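Long-range contact in Slr1951 protein (Synechocystis sp., PDB 3HX1), which is of unknown function but carries an FHA domain, a fold that commonly recognises phosphothreonine peptides, and so probably takes part in phosphorylation-dependent protein binding: residues L14-R23 with A40-F48. Sequence-based numbering, arbitrary orientation.
Sequences LIILDDAGRR and ADIRIKSQF
Lys45 and the hairpin turn Asp18 to Gly21 are joined by backbone and carboxylate hydrogen bonds at the margin of the FHA beta sandwich, beside a small apolar patch between its two sheets. Asp19 N donates to Lys45 O (3.0 Å), while Lys45 N returns a bond to Asp18 OD2 (2.9 Å) from above the carboxylate plane. With CG tucked between its backbone N and carbonyl carbon (chi1 52°), Asp18 turns OD1 back to Ala20 N, an Asx turn within the type I turn. OD2 also forms a salt bridge with Arg23 NH2 (3.4 Å), which donates to Arg43 O near the guanidinium plane, though at a doubtfully short distance. An alanine in place of Asp18 would probably leave Lys45 N without its acceptor and Arg23 without its carboxylate mate. The extended aliphatic chain of Lys45 runs alongside Asp19 CB, CD lying 3.6 Å from it. Water 1 bridges Asp19 OD2 to Gln47 N. On the buried side, Ile16 points CD1 at Ile42 CG2 and sets CG2 against Ile44 CG1 (4.1 Å). Strand 42-43, outermost beside strand 31-35, thus faces the 11-18/21-27 hairpin; Leu27 packs on Leu14 and Ile42, Val110 on Ile16, and Ile34 on Ile44.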
loop_
_atom_site.group_PDB
_atom_site.type_symbol
_atom_site.label_atom_id
_atom_site.label_comp_id
_atom_site.label_asym_id
_atom_site.label_seq_id
_atom_site.Cartn_x
_atom_site.Cartn_y
_atom_site.Cartn_z
ATOM N N LEU A 14 8.311 1.559 -3.066
ATOM C CA LEU A 14 6.919 1.258 -3.351
ATOM C C LEU A 14 6.537 1.806 -4.729
ATOM O O LEU A 14 6.509 3.028 -4.921
ATOM C CB LEU A 14 6.031 1.895 -2.276
ATOM C CG LEU A 14 4.728 1.177 -1.932
ATOM C CD1 LEU A 14 5.050 -0.239 -1.465
ATOM C CD2 LEU A 14 3.978 1.938 -0.851
ATOM N N ILE A 15 6.260 0.916 -5.686
ATOM C CA ILE A 15 5.849 1.352 -7.019
ATOM C C ILE A 15 4.324 1.472 -7.027
ATOM O O ILE A 15 3.599 0.472 -6.970
ATOM C CB ILE A 15 6.278 0.357 -8.122
ATOM C CG1 ILE A 15 7.797 0.182 -8.111
ATOM C CG2 ILE A 15 5.824 0.859 -9.495
ATOM C CD1 ILE A 15 8.276 -0.822 -7.098
ATOM N N ILE A 16 3.841 2.703 -7.097
ATOM C CA ILE A 16 2.410 2.965 -7.084
ATOM C C ILE A 16 1.838 3.262 -8.463
ATOM O O ILE A 16 2.381 4.074 -9.217
ATOM C CB ILE A 16 2.092 4.155 -6.151
ATOM C CG1 ILE A 16 2.562 3.823 -4.732
ATOM C CG2 ILE A 16 0.592 4.469 -6.184
ATOM C CD1 ILE A 16 2.593 5.000 -3.814
ATOM N N LEU A 17 0.730 2.600 -8.777
ATOM C CA LEU A 17 0.055 2.790 -10.052
ATOM C C LEU A 17 -1.390 3.188 -9.812
ATOM O O LEU A 17 -2.167 2.407 -9.263
ATOM C CB LEU A 17 0.085 1.505 -10.870
ATOM C CG LEU A 17 -0.713 1.594 -12.172
ATOM C CD1 LEU A 17 -0.161 2.736 -13.015
ATOM C CD2 LEU A 17 -0.641 0.279 -12.925
ATOM N N ASP A 18 -1.750 4.398 -10.229
ATOM C CA ASP A 18 -3.114 4.885 -10.062
ATOM C C ASP A 18 -3.468 5.921 -11.120
ATOM O O ASP A 18 -2.714 6.138 -12.062
ATOM C CB ASP A 18 -3.289 5.497 -8.676
ATOM C CG ASP A 18 -2.223 6.538 -8.358
ATOM O OD1 ASP A 18 -1.560 7.045 -9.297
ATOM O OD2 ASP A 18 -2.057 6.860 -7.163
ATOM N N ASP A 19 -4.622 6.557 -10.955
ATOM C CA ASP A 19 -5.096 7.582 -11.888
ATOM C C ASP A 19 -4.010 8.583 -12.306
ATOM O O ASP A 19 -4.092 9.177 -13.380
ATOM C CB ASP A 19 -6.276 8.354 -11.272
ATOM C CG ASP A 19 -7.487 7.471 -11.000
ATOM O OD1 ASP A 19 -7.404 6.242 -11.238
ATOM O OD2 ASP A 19 -8.520 8.012 -10.546
ATOM N N ALA A 20 -2.999 8.772 -11.459
ATOM C CA ALA A 20 -1.913 9.705 -11.753
ATOM C C ALA A 20 -0.718 9.072 -12.459
ATOM O O ALA A 20 0.299 9.742 -12.670
ATOM C CB ALA A 20 -1.439 10.370 -10.469
ATOM N N GLY A 21 -0.834 7.793 -12.814
ATOM C CA GLY A 21 0.248 7.108 -13.490
ATOM C C GLY A 21 1.072 6.249 -12.550
ATOM O O GLY A 21 0.699 6.033 -11.400
ATOM N N ARG A 22 2.203 5.752 -13.034
ATOM C CA ARG A 22 3.059 4.910 -12.217
ATOM C C ARG A 22 4.198 5.747 -11.631
ATOM O O ARG A 22 4.887 6.458 -12.368
ATOM C CB ARG A 22 3.615 3.764 -13.072
ATOM C CG ARG A 22 4.504 2.823 -12.301
ATOM C CD ARG A 22 5.046 1.653 -13.133
ATOM N NE ARG A 22 3.996 0.747 -13.596
ATOM C CZ ARG A 22 3.351 0.872 -14.754
ATOM N NH1 ARG A 22 3.633 1.867 -15.592
ATOM N NH2 ARG A 22 2.417 -0.010 -15.081
ATOM N N ARG A 23 4.392 5.678 -10.313
ATOM C CA ARG A 23 5.466 6.448 -9.675
ATOM C C ARG A 23 6.084 5.667 -8.529
ATOM O O ARG A 23 5.489 4.717 -8.028
ATOM C CB ARG A 23 4.940 7.758 -9.121
ATOM C CG ARG A 23 4.165 7.586 -7.821
ATOM C CD ARG A 23 3.645 8.913 -7.325
ATOM N NE ARG A 23 2.248 8.814 -6.931
ATOM C CZ ARG A 23 1.829 8.356 -5.759
ATOM N NH1 ARG A 23 2.700 7.954 -4.843
ATOM N NH2 ARG A 23 0.532 8.295 -5.509
ATOM N N ALA A 40 -3.999 10.946 4.025
ATOM C CA ALA A 40 -3.094 9.805 3.904
ATOM C C ALA A 40 -1.648 10.202 3.624
ATOM O O ALA A 40 -1.388 11.112 2.842
ATOM C CB ALA A 40 -3.596 8.855 2.791
ATOM N N ASP A 41 -0.713 9.499 4.257
ATOM C CA ASP A 41 0.708 9.761 4.060
ATOM C C ASP A 41 1.096 9.466 2.613
ATOM O O ASP A 41 1.853 10.216 2.003
ATOM C CB ASP A 41 1.530 8.891 5.004
ATOM C CG ASP A 41 1.175 9.125 6.465
ATOM O OD1 ASP A 41 1.452 10.236 6.981
ATOM O OD2 ASP A 41 0.611 8.201 7.099
ATOM N N ILE A 42 0.572 8.373 2.064
ATOM C CA ILE A 42 0.864 7.990 0.683
ATOM C C ILE A 42 -0.438 8.010 -0.099
ATOM O O ILE A 42 -1.289 7.154 0.093
ATOM C CB ILE A 42 1.471 6.583 0.630
ATOM C CG1 ILE A 42 2.794 6.568 1.408
ATOM C CG2 ILE A 42 1.682 6.165 -0.813
ATOM C CD1 ILE A 42 3.384 5.198 1.610
ATOM N N ARG A 43 -0.613 8.983 -0.980
ATOM C CA ARG A 43 -1.862 9.057 -1.713
ATOM C C ARG A 43 -1.947 8.100 -2.861
ATOM O O ARG A 43 -1.017 7.998 -3.656
ATOM C CB ARG A 43 -2.121 10.471 -2.242
ATOM C CG ARG A 43 -2.383 11.487 -1.153
ATOM C CD ARG A 43 -2.796 12.828 -1.734
ATOM N NE ARG A 43 -4.127 12.799 -2.334
ATOM C CZ ARG A 43 -4.726 13.856 -2.880
ATOM N NH1 ARG A 43 -4.122 15.038 -2.911
ATOM N NH2 ARG A 43 -5.942 13.733 -3.389
ATOM N N ILE A 44 -3.058 7.374 -2.922
ATOM C CA ILE A 44 -3.315 6.461 -4.021
ATOM C C ILE A 44 -4.575 7.025 -4.661
ATOM O O ILE A 44 -5.689 6.782 -4.194
ATOM C CB ILE A 44 -3.578 5.019 -3.565
ATOM C CG1 ILE A 44 -2.260 4.288 -3.288
ATOM C CG2 ILE A 44 -4.277 4.265 -4.681
ATOM C CD1 ILE A 44 -1.435 4.888 -2.220
ATOM N N LYS A 45 -4.371 7.798 -5.723
ATOM C CA LYS A 45 -5.441 8.466 -6.447
ATOM C C LYS A 45 -6.363 7.544 -7.235
ATOM O O LYS A 45 -5.976 7.016 -8.282
ATOM C CB LYS A 45 -4.830 9.504 -7.390
ATOM C CG LYS A 45 -5.824 10.267 -8.256
ATOM C CD LYS A 45 -5.085 11.079 -9.321
ATOM C CE LYS A 45 -6.033 11.815 -10.252
ATOM N NZ LYS A 45 -5.309 12.372 -11.435
ATOM N N SER A 46 -7.583 7.371 -6.720
ATOM C CA SER A 46 -8.622 6.553 -7.343
ATOM C C SER A 46 -9.898 6.611 -6.533
ATOM O O SER A 46 -9.869 6.893 -5.339
ATOM C CB SER A 46 -8.207 5.086 -7.463
ATOM O OG SER A 46 -9.198 4.362 -8.175
ATOM N N GLN A 47 -11.017 6.324 -7.190
ATOM C CA GLN A 47 -12.322 6.342 -6.535
ATOM C C GLN A 47 -12.610 5.003 -5.881
ATOM O O GLN A 47 -13.483 4.900 -5.025
ATOM C CB GLN A 47 -13.419 6.650 -7.546
ATOM C CG GLN A 47 -13.451 5.701 -8.734
ATOM C CD GLN A 47 -14.701 5.882 -9.580
ATOM O OE1 GLN A 47 -15.159 7.005 -9.797
ATOM N NE2 GLN A 47 -15.252 4.775 -10.071
ATOM N N PHE A 48 -11.869 3.978 -6.285
ATOM C CA PHE A 48 -12.054 2.646 -5.728
ATOM C C PHE A 48 -11.264 2.508 -4.439
ATOM O O PHE A 48 -11.359 1.504 -3.741
ATOM C CB PHE A 48 -11.608 1.589 -6.740
ATOM C CG PHE A 48 -12.277 1.716 -8.081
ATOM C CD1 PHE A 48 -13.629 2.034 -8.172
ATOM C CD2 PHE A 48 -11.570 1.475 -9.251
ATOM C CE1 PHE A 48 -14.266 2.097 -9.404
ATOM C CE2 PHE A 48 -12.201 1.533 -10.490
ATOM C CZ PHE A 48 -13.550 1.845 -10.566
HETATM O O HOH W 1 -10.894 6.925 -9.810
#